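PDB 1UYN: NalP translocator, which forms the outer-membrane beta-barrel pore of an autotransporter, through which the protease passenger domain is translocated to the bacterial cell surface. Local coordinates for residues A11-D16 with N134-S139; A20-Q25 with R239-T244. All coordinates share one frame; numbering follows the deposited sequence.

Contact 1 of 2, residues A11-D16 with N134-S139; sequences ATVYAD and NSISRS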
loop_
_atom_site.group_PDB
_atom_site.type_symbol
_atom_site.label_atom_id
_atom_site.label_comp_id
_atom_site.label_asym_id
_atom_site.label_seq_id
_atom_site.Cartn_x
_atom_site.Cartn_y
_atom_site.Cartn_z
ATOM N N ALA A 11 -15.814 9.581 18.002
ATOM C CA ALA A 11 -14.445 9.719 17.470
ATOM C C ALA A 11 -14.157 8.667 16.372
ATOM O O ALA A 11 -13.210 7.853 16.444
ATOM C CB ALA A 11 -13.456 9.585 18.597
ATOM N N THR A 12 -14.972 8.696 15.326
ATOM C CA THR A 12 -14.755 7.819 14.180
ATOM C C THR A 12 -13.516 8.250 13.419
ATOM O O THR A 12 -13.033 7.485 12.559
ATOM C CB THR A 12 -15.906 7.904 13.186
ATOM O OG1 THR A 12 -16.092 9.277 12.816
ATOM C CG2 THR A 12 -17.226 7.426 13.772
ATOM N N VAL A 13 -13.033 9.468 13.696
ATOM C CA VAL A 13 -11.877 10.011 12.992
ATOM C C VAL A 13 -10.595 9.241 13.275
ATOM O O VAL A 13 -9.773 9.055 12.366
ATOM C CB VAL A 13 -11.674 11.534 13.225
ATOM C CG1 VAL A 13 -11.170 11.862 14.672
ATOM C CG2 VAL A 13 -10.736 12.085 12.178
ATOM N N TYR A 14 -10.432 8.732 14.479
ATOM C CA TYR A 14 -9.302 7.867 14.712
ATOM C C TYR A 14 -9.398 6.526 13.973
ATOM O O TYR A 14 -8.423 6.093 13.398
ATOM C CB TYR A 14 -9.081 7.668 16.182
ATOM C CG TYR A 14 -8.768 8.949 16.848
ATOM C CD1 TYR A 14 -7.490 9.397 16.905
ATOM C CD2 TYR A 14 -9.771 9.729 17.417
ATOM C CE1 TYR A 14 -7.198 10.616 17.501
ATOM C CE2 TYR A 14 -9.485 10.938 18.029
ATOM C CZ TYR A 14 -8.201 11.368 18.054
ATOM O OH TYR A 14 -7.868 12.542 18.633
ATOM N N ALA A 15 -10.555 5.863 13.996
ATOM C CA ALA A 15 -10.727 4.595 13.260
ATOM C C ALA A 15 -10.454 4.767 11.775
ATOM O O ALA A 15 -9.787 3.961 11.175
ATOM C CB ALA A 15 -12.143 4.040 13.435
ATOM N N ASP A 16 -10.994 5.836 11.213
ATOM C CA ASP A 16 -10.952 6.120 9.801
ATOM C C ASP A 16 -9.577 6.461 9.286
ATOM O O ASP A 16 -9.212 6.058 8.181
ATOM C CB ASP A 16 -11.877 7.312 9.519
ATOM C CG ASP A 16 -13.345 6.954 9.644
ATOM O OD1 ASP A 16 -13.644 5.755 9.744
ATOM O OD2 ASP A 16 -14.279 7.790 9.667
ATOM N N ASN A 134 -0.547 9.308 13.889
ATOM C CA ASN A 134 -1.729 10.032 13.423
ATOM C C ASN A 134 -1.907 11.243 14.302
ATOM O O ASN A 134 -1.972 11.135 15.528
ATOM C CB ASN A 134 -2.994 9.144 13.543
ATOM C CG ASN A 134 -3.015 8.002 12.542
ATOM O OD1 ASN A 134 -2.206 7.950 11.607
ATOM N ND2 ASN A 134 -3.913 7.061 12.755
ATOM N N SER A 135 -1.956 12.405 13.674
ATOM C CA SER A 135 -2.288 13.645 14.360
ATOM C C SER A 135 -3.683 14.011 13.962
ATOM O O SER A 135 -3.966 14.111 12.817
ATOM C CB SER A 135 -1.353 14.736 13.950
ATOM O OG SER A 135 -0.151 14.529 14.616
ATOM N N ILE A 136 -4.566 14.145 14.925
ATOM C CA ILE A 136 -5.943 14.456 14.659
ATOM C C ILE A 136 -6.187 15.814 15.203
ATOM O O ILE A 136 -5.713 16.105 16.252
ATOM C CB ILE A 136 -6.818 13.440 15.375
ATOM C CG1 ILE A 136 -7.038 12.190 14.501
ATOM C CG2 ILE A 136 -8.139 14.043 15.706
ATOM C CD1 ILE A 136 -5.787 11.455 14.051
ATOM N N SER A 137 -6.878 16.670 14.469
ATOM C CA SER A 137 -7.619 17.748 15.105
ATOM C C SER A 137 -9.082 17.652 14.716
ATOM O O SER A 137 -9.402 17.355 13.577
ATOM C CB SER A 137 -7.065 19.122 14.778
ATOM O OG SER A 137 -6.518 19.111 13.508
ATOM N N ARG A 138 -9.957 17.852 15.698
ATOM C CA ARG A 138 -11.393 17.830 15.473
ATOM C C ARG A 138 -12.092 19.004 16.117
ATOM O O ARG A 138 -12.016 19.191 17.331
ATOM C CB ARG A 138 -12.090 16.547 15.988
ATOM C CG ARG A 138 -11.319 15.592 16.810
ATOM C CD ARG A 138 -12.210 14.489 17.363
ATOM N NE ARG A 138 -12.313 14.620 18.812
ATOM C CZ ARG A 138 -13.433 14.639 19.509
ATOM N NH1 ARG A 138 -14.610 14.540 18.920
ATOM N NH2 ARG A 138 -13.372 14.752 20.825
ATOM N N SER A 139 -12.786 19.771 15.281
ATOM C CA SER A 139 -13.730 20.759 15.745
ATOM C C SER A 139 -14.672 20.075 16.708
ATOM O O SER A 139 -15.283 19.053 16.396
ATOM C CB SER A 139 -14.510 21.382 14.582
ATOM O OG SER A 139 -15.449 20.462 14.051
HETATM O O HOH W 1 -5.813 6.962 14.618
#
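Val13 and Tyr14, in the first turn of the helix that plugs the barrel, pack against Ile136 and Arg138 on the inner wall, an apolar helix-on-strand contact near the outer end of the pore. Helix 12-16 and strand 134-139 run in roughly opposite directions, 150° apart, their axes 9.5 Å from each other. Alternation along the strand directs Asn134, Ile136 and Arg138 toward the helix and Ser135 and Ser137 away from it. Ile136 suits the middle place because it is branched: CG1 lies over one face of the Tyr14 ring, 3.4 Å from Tyr14 CE1, while CG2 lies between the phenol end of Tyr14 and the neighbouring valine and touches both, 3.3 Å from Tyr14 OH and 3.9 Å from Val13 CG1. That methyl of Val13 sits between its backbone N and carbonyl carbon (chi1 72°), and also meets the aliphatic part of the arginine, 3.9 Å from Arg138 CD. The bent Arg138 chain thus offers carbon to the helix while its guanidinium forms a salt bridge, through NE, with Glu191. Glu191 is also hydrogen-bonded to Tyr14 OH, so one carboxylate on strand 172-192 holds the polar ends of residues from both segments. Phe189 meets the Tyr14 ring as well. At the other end a water donates to Tyr14 O (3.0 Å) and accepts from Asn134 ND2 (2.7 Å). The segments meet directly by van der Waals packing, without a direct hydrogen bond between them; the water and shared glutamate add polar links beside it, which probably fixes the helix start against the wall.

Contact 2 of 2, residues A20-Q25 with R239-T244; sequences AHADMQ and RDYTVT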
loop_
_atom_site.group_PDB
_atom_site.type_symbol
_atom_site.label_atom_id
_atom_site.label_comp_id
_atom_site.label_asym_id
_atom_site.label_seq_id
_atom_site.Cartn_x
_atom_site.Cartn_y
_atom_site.Cartn_z
ATOM N N ALA A 20 -7.385 4.388 6.756
ATOM C CA ALA A 20 -6.803 5.023 5.569
ATOM C C ALA A 20 -5.324 4.712 5.415
ATOM O O ALA A 20 -4.852 4.543 4.310
ATOM C CB ALA A 20 -7.009 6.528 5.606
ATOM N N HIS A 21 -4.610 4.619 6.534
ATOM C CA HIS A 21 -3.189 4.279 6.524
ATOM C C HIS A 21 -2.942 2.813 6.109
ATOM O O HIS A 21 -2.131 2.544 5.212
ATOM C CB HIS A 21 -2.543 4.530 7.885
ATOM C CG HIS A 21 -1.141 4.032 7.968
ATOM N ND1 HIS A 21 -0.114 4.592 7.249
ATOM C CD2 HIS A 21 -0.606 2.981 8.622
ATOM C CE1 HIS A 21 1.004 3.936 7.494
ATOM N NE2 HIS A 21 0.734 2.952 8.326
ATOM N N ALA A 22 -3.620 1.879 6.774
ATOM C CA ALA A 22 -3.574 0.453 6.387
ATOM C C ALA A 22 -3.835 0.197 4.904
ATOM O O ALA A 22 -3.261 -0.714 4.288
ATOM C CB ALA A 22 -4.579 -0.371 7.216
ATOM N N ASP A 23 -4.758 0.974 4.357
ATOM C CA ASP A 23 -5.227 0.799 2.989
ATOM C C ASP A 23 -4.117 1.274 2.069
ATOM O O ASP A 23 -3.773 0.604 1.107
ATOM C CB ASP A 23 -6.478 1.616 2.814
ATOM C CG ASP A 23 -7.119 1.422 1.484
ATOM O OD1 ASP A 23 -7.725 0.365 1.270
ATOM O OD2 ASP A 23 -7.131 2.298 0.615
ATOM N N MET A 24 -3.517 2.410 2.403
ATOM C CA MET A 24 -2.364 2.902 1.666
ATOM C C MET A 24 -1.207 1.962 1.729
ATOM O O MET A 24 -0.530 1.779 0.729
ATOM C CB MET A 24 -1.927 4.284 2.153
ATOM C CG MET A 24 -2.470 5.405 1.258
ATOM S SD MET A 24 -2.483 6.997 2.028
ATOM C CE MET A 24 -4.003 7.612 1.417
ATOM N N GLN A 25 -0.972 1.394 2.903
ATOM C CA GLN A 25 0.088 0.426 3.155
ATOM C C GLN A 25 -0.033 -0.821 2.296
ATOM O O GLN A 25 0.972 -1.390 1.923
ATOM C CB GLN A 25 0.102 -0.003 4.613
ATOM C CG GLN A 25 1.391 -0.633 5.048
ATOM C CD GLN A 25 2.471 0.381 5.426
ATOM O OE1 GLN A 25 2.506 1.487 4.886
ATOM N NE2 GLN A 25 3.396 -0.021 6.324
ATOM N N ARG A 239 -12.294 -5.730 9.809
ATOM C CA ARG A 239 -11.252 -4.725 9.858
ATOM C C ARG A 239 -11.874 -3.557 10.550
ATOM O O ARG A 239 -12.341 -2.633 9.926
ATOM C CB ARG A 239 -10.766 -4.347 8.475
ATOM C CG ARG A 239 -9.509 -3.502 8.496
ATOM C CD ARG A 239 -9.137 -2.923 7.163
ATOM N NE ARG A 239 -8.574 -3.892 6.206
ATOM C CZ ARG A 239 -7.295 -4.314 6.194
ATOM N NH1 ARG A 239 -6.421 -3.901 7.121
ATOM N NH2 ARG A 239 -6.903 -5.166 5.266
ATOM N N ASP A 240 -11.907 -3.655 11.870
ATOM C CA ASP A 240 -12.438 -2.629 12.758
ATOM C C ASP A 240 -11.274 -1.948 13.468
ATOM O O ASP A 240 -10.498 -2.613 14.193
ATOM C CB ASP A 240 -13.316 -3.316 13.802
ATOM C CG ASP A 240 -14.417 -2.434 14.349
ATOM O OD1 ASP A 240 -14.351 -1.177 14.234
ATOM O OD2 ASP A 240 -15.387 -2.982 14.949
ATOM N N TYR A 241 -11.148 -0.647 13.248
ATOM C CA TYR A 241 -10.169 0.142 13.955
ATOM C C TYR A 241 -10.832 1.132 14.892
ATOM O O TYR A 241 -10.215 2.072 15.342
ATOM C CB TYR A 241 -9.256 0.826 12.965
ATOM C CG TYR A 241 -8.454 -0.142 12.128
ATOM C CD1 TYR A 241 -7.936 -1.318 12.686
ATOM C CD2 TYR A 241 -8.192 0.135 10.794
ATOM C CE1 TYR A 241 -7.218 -2.222 11.931
ATOM C CE2 TYR A 241 -7.450 -0.759 9.998
ATOM C CZ TYR A 241 -6.971 -1.952 10.578
ATOM O OH TYR A 241 -6.247 -2.851 9.831
ATOM N N THR A 242 -12.079 0.884 15.235
ATOM C CA THR A 242 -12.764 1.683 16.225
ATOM C C THR A 242 -12.201 1.386 17.601
ATOM O O THR A 242 -12.232 0.248 18.048
ATOM C CB THR A 242 -14.259 1.401 16.168
ATOM O OG1 THR A 242 -14.775 1.952 14.945
ATOM C CG2 THR A 242 -14.988 2.136 17.247
ATOM N N VAL A 243 -11.667 2.418 18.252
ATOM C CA VAL A 243 -11.072 2.265 19.570
ATOM C C VAL A 243 -12.117 2.435 20.651
ATOM O O VAL A 243 -13.015 3.259 20.524
ATOM C CB VAL A 243 -9.894 3.251 19.824
ATOM C CG1 VAL A 243 -8.890 3.180 18.705
ATOM C CG2 VAL A 243 -10.366 4.634 19.977
ATOM N N THR A 244 -11.996 1.589 21.668
ATOM C CA THR A 244 -12.674 1.720 22.952
ATOM C C THR A 244 -12.046 2.856 23.731
ATOM O O THR A 244 -10.846 2.829 23.972
ATOM C CB THR A 244 -12.411 0.465 23.789
ATOM O OG1 THR A 244 -12.942 -0.675 23.129
ATOM C CG2 THR A 244 -13.123 0.544 25.153
#
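Ala22 meets both Arg239 and Tyr241, two side chains reaching inward from the long connection between strands 224-235 and 265-278. The van der Waals part is small, burying 86 Å² in all: Ala22 CB lies 4.0 Å from Tyr241 CE2 and also 4.0 Å from Arg239 NH1. A methyl suits this place, since it lets the phenol and the guanidinium come up to the helix surface together; Tyr241 also packs on Thr18 and Ala19 of the same helix. Hydrogen bonding joins those two groups to each other. Arg239 NH1 donates to Tyr241 OH at 2.9 Å, bent to 138° but close to the guanidinium plane. Charge holds the arginine further, through salt bridges of NE with Asp235 and NH2 with Asp182; its CG is anti to the backbone N (chi1 -169°) and the chain bends at chi3, which brings the guanidinium beside the phenol. Within the connection itself, Asp240 OD1 accepts from the backbone Thr242 N at 3.2 Å, an Asx turn, and weakly from the hydroxyl of Thr242. Here the connection adds side chains to the surroundings of a helix that precedes the barrel strands and occupies the pore, the autotransporter translocator fold.

Both contacts use helix 12-34, which runs inside the twelve-stranded antiparallel barrel, and their centres are about 12 Å apart on the same side of the chain's centre. Contact 1 sets the first turn of the helix on strand 121-139; contact 2 lies further along it, against the connection that follows strand 224-235. They also touch directly, with Ala15 CB 3.4 Å from Tyr241 O. Along the chain the order is 11-16, 20-25, 134-139, 239-244, so the pairings cross. Regions far apart in sequence thus meet one helix, which helps explain how it is held in the pore that gives the passenger its route to the surface.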